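Local coordinates for protein succinate-semialdehyde dehydrogenase (Synechococcus sp., PDB 4ITA) that oxidises succinic semialdehyde to succinate, as a cyanobacterial member of the aldehyde dehydrogenase family, and binds NADP(H) in a Rossmann-type fold, at residues E279-L284 against P345-E350; G304-E309 against Q313-Q318. All blocks are in the same frame, centred on the assembly; numbering follows the deposited sequence.

Contact 1. Residues E279-L284 against P345-E350; sequences EFLEKL and PTILTE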
loop_
_atom_site.group_PDB
_atom_site.type_symbol
_atom_site.label_atom_id
_atom_site.label_comp_id
_atom_site.label_asym_id
_atom_site.label_seq_id
_atom_site.Cartn_x
_atom_site.Cartn_y
_atom_site.Cartn_z
ATOM N N GLU A 279 36.075 12.405 22.528
ATOM C CA GLU A 279 35.527 11.971 23.809
ATOM C C GLU A 279 34.465 10.887 23.628
ATOM O O GLU A 279 34.488 9.859 24.310
ATOM C CB GLU A 279 34.938 13.151 24.588
ATOM C CG GLU A 279 34.322 12.740 25.914
ATOM C CD GLU A 279 33.735 13.902 26.691
ATOM O OE1 GLU A 279 33.961 15.061 26.287
ATOM O OE2 GLU A 279 33.043 13.647 27.700
ATOM N N PHE A 280 33.534 11.112 22.706
ATOM C CA PHE A 280 32.487 10.130 22.473
ATOM C C PHE A 280 33.074 8.792 22.009
ATOM O O PHE A 280 32.683 7.736 22.512
ATOM C CB PHE A 280 31.446 10.643 21.467
ATOM C CG PHE A 280 30.283 9.692 21.267
ATOM C CD1 PHE A 280 29.098 9.859 21.969
ATOM C CD2 PHE A 280 30.391 8.619 20.391
ATOM C CE1 PHE A 280 28.041 8.970 21.793
ATOM C CE2 PHE A 280 29.340 7.733 20.211
ATOM C CZ PHE A 280 28.167 7.911 20.917
ATOM N N LEU A 281 33.997 8.829 21.055
ATOM C CA LEU A 281 34.543 7.591 20.512
ATOM C C LEU A 281 35.322 6.802 21.562
ATOM O O LEU A 281 35.232 5.573 21.606
ATOM C CB LEU A 281 35.415 7.860 19.286
ATOM C CG LEU A 281 35.986 6.615 18.601
ATOM C CD1 LEU A 281 34.881 5.616 18.253
ATOM C CD2 LEU A 281 36.772 7.006 17.359
ATOM N N GLU A 282 36.091 7.495 22.399
ATOM C CA GLU A 282 36.818 6.799 23.461
ATOM C C GLU A 282 35.835 6.105 24.394
ATOM O O GLU A 282 36.019 4.944 24.763
ATOM C CB GLU A 282 37.715 7.758 24.261
ATOM C CG GLU A 282 38.261 7.120 25.552
ATOM C CD GLU A 282 39.322 7.951 26.262
ATOM O OE1 GLU A 282 40.450 8.037 25.743
ATOM O OE2 GLU A 282 39.037 8.493 27.355
ATOM N N LYS A 283 34.787 6.825 24.777
ATOM C CA LYS A 283 33.779 6.281 25.677
ATOM C C LYS A 283 32.993 5.130 25.044
ATOM O O LYS A 283 32.635 4.170 25.733
ATOM C CB LYS A 283 32.862 7.393 26.198
ATOM C CG LYS A 283 33.584 8.309 27.183
ATOM C CD LYS A 283 32.725 9.462 27.676
ATOM C CE LYS A 283 33.412 10.164 28.842
ATOM N NZ LYS A 283 32.703 11.405 29.248
ATOM N N LEU A 284 32.753 5.206 23.736
ATOM C CA LEU A 284 32.050 4.133 23.032
ATOM C C LEU A 284 32.933 2.886 22.993
ATOM O O LEU A 284 32.479 1.765 23.237
ATOM C CB LEU A 284 31.707 4.578 21.608
ATOM C CG LEU A 284 30.782 3.635 20.836
ATOM C CD1 LEU A 284 29.354 3.802 21.318
ATOM C CD2 LEU A 284 30.891 3.876 19.335
ATOM N N PRO A 345 31.684 -7.486 19.785
ATOM C CA PRO A 345 31.465 -6.056 19.543
ATOM C C PRO A 345 32.668 -5.456 18.826
ATOM O O PRO A 345 33.811 -5.687 19.225
ATOM C CB PRO A 345 31.338 -5.492 20.958
ATOM C CG PRO A 345 30.729 -6.628 21.737
ATOM C CD PRO A 345 31.383 -7.866 21.179
ATOM N N THR A 346 32.400 -4.701 17.769
ATOM C CA THR A 346 33.440 -4.232 16.871
ATOM C C THR A 346 33.187 -2.777 16.514
ATOM O O THR A 346 32.040 -2.362 16.353
ATOM C CB THR A 346 33.463 -5.086 15.584
ATOM O OG1 THR A 346 33.792 -6.440 15.911
ATOM C CG2 THR A 346 34.474 -4.562 14.564
ATOM N N ILE A 347 34.262 -2.000 16.397
ATOM C CA ILE A 347 34.158 -0.617 15.957
ATOM C C ILE A 347 35.124 -0.388 14.809
ATOM O O ILE A 347 36.318 -0.691 14.935
ATOM C CB ILE A 347 34.461 0.377 17.099
ATOM C CG1 ILE A 347 33.469 0.193 18.257
ATOM C CG2 ILE A 347 34.455 1.816 16.575
ATOM C CD1 ILE A 347 33.848 0.953 19.522
ATOM N N LEU A 348 34.596 0.114 13.694
ATOM C CA LEU A 348 35.388 0.459 12.514
ATOM C C LEU A 348 35.412 1.966 12.325
ATOM O O LEU A 348 34.380 2.644 12.441
ATOM C CB LEU A 348 34.807 -0.194 11.255
ATOM C CG LEU A 348 34.633 -1.716 11.245
ATOM C CD1 LEU A 348 33.964 -2.170 9.955
ATOM C CD2 LEU A 348 35.960 -2.429 11.455
ATOM N N THR A 349 36.599 2.488 12.032
ATOM C CA THR A 349 36.792 3.911 11.801
ATOM C C THR A 349 37.563 4.115 10.504
ATOM O O THR A 349 38.095 3.158 9.926
ATOM C CB THR A 349 37.600 4.548 12.942
ATOM O OG1 THR A 349 38.925 4.001 12.947
ATOM C CG2 THR A 349 36.939 4.283 14.297
ATOM N N GLU A 350 37.613 5.363 10.050
ATOM C CA GLU A 350 38.415 5.742 8.883
ATOM C C GLU A 350 38.097 4.878 7.669
ATOM O O GLU A 350 38.991 4.452 6.936
ATOM C CB GLU A 350 39.914 5.658 9.199
ATOM C CG GLU A 350 40.353 6.484 10.389
ATOM C CD GLU A 350 41.823 6.283 10.719
ATOM O OE1 GLU A 350 42.590 5.908 9.807
ATOM O OE2 GLU A 350 42.201 6.494 11.890
#
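Ile347 reaches from strand 346-349 into the groove between Leu281 and Leu284 on helix 274-289, one branch for each leucine. Its CG2 methyl lies 4.2 Å from Leu281 CD1, the two side chains lying alongside and pointing opposite ways. The CG1 arm, anti to the carbonyl carbon (chi1 -60°), carries CD1 over the backbone of Leu284, where CD1 sits 4.0 Å from Leu284 O and also meets the CD2 methyl of that residue. Two residues further along the strand and on the same side, Thr349 offers its methyl rather than its hydroxyl: CG2 is 4.1 Å from Leu281 CD2, so that Leu281 spans the two strand residues, CD1 on Ile347 and CD2 on Thr349. Leu330 of strand 328-331 and Val369 of strand 366-372 touch both Leu281 and Ile347 and carry the apolar layer onto the flanking strands. Segment 279-284 runs roughly antiparallel to strand 346-349, at 152°, with the segment axes 11.0 Å apart at closest approach. On the far side of the helix, Lys283 NZ bridges to Glu279 OE2 at 2.7 Å and to Asp246. Methyl contacts near van der Waals distance imply that hydrophobic burial and dispersion, not polar bonds, join these two segments.

Contact 2. Residues G304-E309 against Q313-Q318; sequences GPLATE and QDISRQ. With EDO (1,2-ethanediol), chain I.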
loop_
_atom_site.group_PDB
_atom_site.type_symbol
_atom_site.label_atom_id
_atom_site.label_comp_id
_atom_site.label_asym_id
_atom_site.label_seq_id
_atom_site.Cartn_x
_atom_site.Cartn_y
_atom_site.Cartn_z
ATOM N N GLY A 304 25.186 -12.708 23.064
ATOM C CA GLY A 304 25.197 -14.114 22.690
ATOM C C GLY A 304 25.757 -14.290 21.287
ATOM O O GLY A 304 26.275 -13.345 20.695
ATOM N N PRO A 305 25.643 -15.501 20.735
ATOM C CA PRO A 305 26.120 -15.753 19.375
ATOM C C PRO A 305 25.188 -15.105 18.355
ATOM O O PRO A 305 24.021 -14.858 18.667
ATOM C CB PRO A 305 26.012 -17.279 19.254
ATOM C CG PRO A 305 24.826 -17.614 20.128
ATOM C CD PRO A 305 24.921 -16.659 21.296
ATOM N N LEU A 306 25.691 -14.840 17.157
ATOM C CA LEU A 306 24.820 -14.499 16.041
ATOM C C LEU A 306 23.934 -15.702 15.727
ATOM O O LEU A 306 24.256 -16.834 16.095
ATOM C CB LEU A 306 25.648 -14.101 14.822
ATOM C CG LEU A 306 26.569 -12.903 15.059
ATOM C CD1 LEU A 306 27.381 -12.626 13.809
ATOM C CD2 LEU A 306 25.766 -11.668 15.470
ATOM N N ALA A 307 22.828 -15.477 15.035
ATOM C CA ALA A 307 21.810 -16.523 14.948
ATOM C C ALA A 307 22.186 -17.698 14.061
ATOM O O ALA A 307 21.719 -18.812 14.288
ATOM C CB ALA A 307 20.496 -15.951 14.502
ATOM N N THR A 308 22.984 -17.453 13.025
ATOM C CA THR A 308 23.292 -18.500 12.051
ATOM C C THR A 308 24.738 -18.429 11.591
ATOM O O THR A 308 25.388 -17.389 11.704
ATOM C CB THR A 308 22.404 -18.411 10.779
ATOM O OG1 THR A 308 22.844 -17.324 9.959
ATOM C CG2 THR A 308 20.918 -18.236 11.120
ATOM N N GLU A 309 25.244 -19.533 11.053
ATOM C CA GLU A 309 26.597 -19.529 10.500
ATOM C C GLU A 309 26.703 -18.580 9.307
ATOM O O GLU A 309 27.744 -17.952 9.095
ATOM C CB GLU A 309 27.040 -20.943 10.116
ATOM C CG GLU A 309 28.506 -21.027 9.670
ATOM C CD GLU A 309 29.114 -22.409 9.864
ATOM O OE1 GLU A 309 28.401 -23.318 10.336
ATOM O OE2 GLU A 309 30.312 -22.578 9.556
ATOM N N GLN A 313 29.376 -15.679 8.748
ATOM C CA GLN A 313 30.229 -15.628 7.563
ATOM C C GLN A 313 30.110 -14.280 6.866
ATOM O O GLN A 313 31.114 -13.696 6.445
ATOM C CB GLN A 313 29.874 -16.754 6.590
ATOM C CG GLN A 313 30.249 -18.132 7.080
ATOM C CD GLN A 313 29.621 -19.222 6.244
ATOM O OE1 GLN A 313 28.724 -18.961 5.439
ATOM N NE2 GLN A 313 30.083 -20.452 6.431
ATOM N N ASP A 314 28.883 -13.786 6.748
ATOM C CA ASP A 314 28.646 -12.521 6.063
ATOM C C ASP A 314 29.314 -11.338 6.768
ATOM O O ASP A 314 30.033 -10.564 6.128
ATOM C CB ASP A 314 27.146 -12.262 5.869
ATOM C CG ASP A 314 26.512 -13.188 4.848
ATOM O OD1 ASP A 314 27.243 -13.850 4.081
ATOM O OD2 ASP A 314 25.266 -13.244 4.812
ATOM N N ILE A 315 29.091 -11.181 8.070
ATOM C CA ILE A 315 29.709 -10.048 8.762
ATOM C C ILE A 315 31.237 -10.163 8.765
ATOM O O ILE A 315 31.939 -9.157 8.638
ATOM C CB ILE A 315 29.161 -9.835 10.207
ATOM C CG1 ILE A 315 29.695 -8.520 10.801
ATOM C CG2 ILE A 315 29.514 -11.008 11.123
ATOM C CD1 ILE A 315 29.165 -7.252 10.137
ATOM N N SER A 316 31.749 -11.384 8.881
ATOM C CA SER A 316 33.193 -11.585 8.890
ATOM C C SER A 316 33.791 -11.104 7.576
ATOM O O SER A 316 34.825 -10.429 7.565
ATOM C CB SER A 316 33.541 -13.057 9.129
ATOM O OG SER A 316 33.118 -13.483 10.413
ATOM N N ARG A 317 33.127 -11.443 6.473
ATOM C CA ARG A 317 33.572 -11.015 5.151
ATOM C C ARG A 317 33.449 -9.502 4.976
ATOM O O ARG A 317 34.376 -8.852 4.483
ATOM C CB ARG A 317 32.793 -11.741 4.048
ATOM C CG ARG A 317 33.255 -11.349 2.646
ATOM C CD ARG A 317 32.286 -11.804 1.551
ATOM N NE ARG A 317 30.898 -11.430 1.832
ATOM C CZ ARG A 317 30.412 -10.196 1.730
ATOM N NH1 ARG A 317 31.196 -9.191 1.363
ATOM N NH2 ARG A 317 29.136 -9.963 2.015
ATOM N N GLN A 318 32.310 -8.933 5.374
ATOM C CA GLN A 318 32.106 -7.491 5.251
ATOM C C GLN A 318 33.204 -6.719 5.973
ATOM O O GLN A 318 33.781 -5.768 5.432
ATOM C CB GLN A 318 30.750 -7.071 5.817
ATOM C CG GLN A 318 29.547 -7.496 4.999
ATOM C CD GLN A 318 28.256 -7.177 5.719
ATOM O OE1 GLN A 318 28.009 -7.677 6.813
ATOM N NE2 GLN A 318 27.429 -6.330 5.117
HETATM C C1 EDO I . 24.727 -9.516 6.709
HETATM O O1 EDO I . 23.930 -8.322 6.582
HETATM C C2 EDO I . 25.456 -9.505 8.052
HETATM O O2 EDO I . 25.833 -8.161 8.352
#
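Glu309 and Gln313 share most of the buried surface and are joined through the backbone of helix 309-325. Gln313 N donates to Glu309 O over 2.8 Å, the ordinary backbone bond of the helix. The side chain of Gln313 folds back along the same carbonyl: its CG, anti to its own carbonyl carbon (chi1 -70°), comes within 3.2 Å of Glu309 O, and the extended chain beyond it brings the amide beside the Glu309 side chain. There NE2 lies 3.6 Å from Glu309 CG. The carboxylate and amide planes are turned 65° apart, and Gln313 NE2 is 3.8 Å from Glu309 OE2, so the amide rests against the aliphatic part of the glutamate rather than forming a polar pair with its carboxylate.

On the buried side Leu306, in the loop leading to the helix, approaches Ile315 with the two side chains at about a right angle. Leu306 CD1 meets Ile315 CG2 at 3.8 Å, while Ile315 CD1, on the other branch, lies near O2 of a bound 1,2-ethanediol, probably from the crystallisation liquor. The hydroxyl O2 of this diol donates to Gln318 OE1 at 2.7 Å and the diol also bonds to Phe363 N and Glu361 O; Gln318 NE2 in turn is held by Glu360.

Thr308, at the N-cap position, accepts the backbone N-H of Ile311 with OG1 and thereby satisfies an amide of the opening turn. The arrangement is a capped helix N-terminus: a side-chain cap, an i to i+4 backbone bond between Glu309 and Gln313, and a leucine from the preceding loop packed on Ile315 in the second turn.

From the N terminus, the chain enters contact 1 on helix 274-289, runs through a loop into contact 2 at residues 304-309, and continues directly into helix 309-325. Contact 2 is therefore a short local closure, with only three residues between its segments, nested within the long loop of 60 intervening residues that contact 1 closes when strand 346-349 returns to helix 274-289. The two helices follow each other in sequence, yet the contacts do not touch: their centres are 20 Å apart and their nearest atoms about 6 Å. Contact 1 ties a helix to the seven-stranded mixed sheet, whereas contact 2 fixes the start of the next helix to its lead-in loop.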